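Local atomic coordinates of Alpha/beta hydrolase (Legionella pneumophila subsp. pneumophila str. Philadelphia 1, PDB entry 4EZI), a protein that is of unknown function but adopts the alpha/beta-hydrolase fold and may act as a lipase that hydrolyses triacylglycerols. Residues A[363-366]-A[367-371]. Numbering follows the deposited sequence.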
loop_
_atom_site.group_PDB
_atom_site.type_symbol
_atom_site.label_atom_id
_atom_site.label_comp_id
_atom_site.label_asym_id
_atom_site.label_seq_id
_atom_site.Cartn_x
_atom_site.Cartn_y
_atom_site.Cartn_z
ATOM N N VAL A 363 -13.586 -0.651 -5.780
ATOM C CA VAL A 363 -14.029 -1.072 -7.117
ATOM C C VAL A 363 -15.218 -0.235 -7.605
ATOM O O VAL A 363 -15.252 0.231 -8.732
ATOM C CB VAL A 363 -14.399 -2.595 -7.179
ATOM C CG1 VAL A 363 -14.988 -2.963 -8.577
ATOM C CG2 VAL A 363 -13.199 -3.466 -6.830
ATOM N N ASP A 364 -16.186 -0.038 -6.717
ATOM C CA ASP A 364 -17.381 0.725 -7.077
ATOM C C ASP A 364 -17.048 2.182 -7.413
ATOM O O ASP A 364 -17.631 2.769 -8.329
ATOM C CB ASP A 364 -18.413 0.660 -5.972
ATOM C CG ASP A 364 -19.100 -0.680 -5.870
ATOM O OD1 ASP A 364 -19.068 -1.480 -6.825
ATOM O OD2 ASP A 364 -19.737 -0.910 -4.818
ATOM N N PHE A 365 -16.126 2.774 -6.668
ATOM C CA PHE A 365 -15.671 4.126 -6.945
ATOM C C PHE A 365 -15.011 4.223 -8.317
ATOM O O PHE A 365 -15.313 5.132 -9.098
ATOM C CB PHE A 365 -14.707 4.570 -5.854
ATOM C CG PHE A 365 -14.346 6.027 -5.870
ATOM C CD1 PHE A 365 -15.296 7.002 -5.615
ATOM C CD2 PHE A 365 -13.045 6.427 -6.113
ATOM C CE1 PHE A 365 -14.945 8.346 -5.577
ATOM C CE2 PHE A 365 -12.686 7.758 -6.101
ATOM C CZ PHE A 365 -13.644 8.720 -5.814
ATOM N N PHE A 366 -14.151 3.272 -8.634
ATOM C CA PHE A 366 -13.490 3.275 -9.923
ATOM C C PHE A 366 -14.474 3.083 -11.067
ATOM O O PHE A 366 -14.389 3.759 -12.101
ATOM C CB PHE A 366 -12.386 2.218 -9.971
ATOM C CG PHE A 366 -11.263 2.486 -9.000
ATOM C CD1 PHE A 366 -11.056 3.763 -8.467
ATOM C CD2 PHE A 366 -10.441 1.452 -8.582
ATOM C CE1 PHE A 366 -10.036 3.996 -7.591
ATOM C CE2 PHE A 366 -9.394 1.692 -7.691
ATOM C CZ PHE A 366 -9.193 2.962 -7.193
ATOM N N LYS A 367 -15.455 2.225 -10.869
ATOM C CA LYS A 367 -16.483 2.026 -11.893
ATOM C C LYS A 367 -17.261 3.320 -12.174
ATOM O O LYS A 367 -17.592 3.614 -13.331
ATOM C CB LYS A 367 -17.421 0.899 -11.492
ATOM C CG LYS A 367 -16.800 -0.496 -11.618
ATOM C CD LYS A 367 -16.755 -0.937 -13.079
ATOM C CE LYS A 367 -15.797 -2.087 -13.293
ATOM N NZ LYS A 367 -15.631 -2.369 -14.756
ATOM N N GLN A 368 -17.523 4.108 -11.129
ATOM C CA GLN A 368 -18.202 5.382 -11.282
ATOM C C GLN A 368 -17.433 6.283 -12.228
ATOM O O GLN A 368 -18.029 6.928 -13.089
ATOM C CB GLN A 368 -18.388 6.056 -9.926
ATOM C CG GLN A 368 -19.085 7.398 -9.999
ATOM C CD GLN A 368 -19.289 8.042 -8.643
ATOM O OE1 GLN A 368 -19.300 7.368 -7.608
ATOM N NE2 GLN A 368 -19.468 9.362 -8.651
ATOM N N PHE A 369 -16.117 6.331 -12.083
ATOM C CA PHE A 369 -15.288 7.182 -12.911
ATOM C C PHE A 369 -14.882 6.557 -14.233
ATOM O O PHE A 369 -14.545 7.282 -15.171
ATOM C CB PHE A 369 -14.155 7.809 -12.080
ATOM C CG PHE A 369 -14.700 8.773 -11.097
ATOM C CD1 PHE A 369 -15.157 10.004 -11.547
ATOM C CD2 PHE A 369 -14.945 8.410 -9.773
ATOM C CE1 PHE A 369 -15.786 10.866 -10.688
ATOM C CE2 PHE A 369 -15.562 9.289 -8.904
ATOM C CZ PHE A 369 -15.979 10.519 -9.375
ATOM N N GLU A 370 -14.983 5.240 -14.340
ATOM C CA GLU A 370 -14.819 4.559 -15.622
ATOM C C GLU A 370 -15.905 4.988 -16.609
ATOM O O GLU A 370 -15.630 5.170 -17.790
ATOM C CB GLU A 370 -14.900 3.043 -15.398
ATOM C CG GLU A 370 -14.720 2.224 -16.676
ATOM C CD GLU A 370 -14.602 0.699 -16.422
ATOM O OE1 GLU A 370 -14.831 0.237 -15.294
ATOM O OE2 GLU A 370 -14.263 -0.029 -17.365
ATOM N N ARG A 371 -17.130 5.111 -16.109
ATOM C CA ARG A 371 -18.339 5.292 -16.956
ATOM C C ARG A 371 -18.760 6.747 -17.135
ATOM O O ARG A 371 -19.917 7.053 -17.464
ATOM C CB ARG A 371 -19.512 4.428 -16.426
ATOM C CG ARG A 371 -20.109 4.902 -15.120
ATOM C CD ARG A 371 -21.134 3.961 -14.603
ATOM N NE ARG A 371 -21.719 4.469 -13.368
ATOM C CZ ARG A 371 -21.542 3.957 -12.143
ATOM N NH1 ARG A 371 -20.807 2.863 -11.920
ATOM N NH2 ARG A 371 -22.123 4.549 -11.106
HETATM O O HOH W 1 -20.239 2.299 -9.166
#
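Phe365 and Phe369, one helical turn apart, form a T-shaped pair: the edge of Phe369 points at the face of Phe365, with ring centroids 5.1 Å apart and planes at 67°. Phe365 CE1 comes within 3.5 Å of Phe369 CE2. Different first torsions bring the rings together: CG of Phe365 is anti to its N (chi1 -169°), whereas CG of Phe369 lies beside its N and anti to the carbonyl carbon. Pro309 touches both side chains.

The backbone keeps the i+4 hydrogen bonds of an alpha-helix. Glu370 N to Phe366 O is 2.7 Å, while Phe369 N to Phe365 O, at 3.3 Å, is weak. These are the last two turns of helix 355-370, packed on the central sheet of the alpha/beta-hydrolase fold; Phe365 and Phe366 meet Ala193 and Ala195 of strand 193-197.

Lys367 NZ makes a 2.8 Å salt bridge to Glu370 OE1, reaching it on the syn side; Tyr111 OH also bonds that oxygen, and Ala109 O accepts from the lysine. Beyond the helix end, Arg371 folds back until its guanidinium face lies over Gln368 CA. There a water oxygen, 2.9 Å from Arg371 NH1, links it to Asp364 O, which also accepts from Gln368 N.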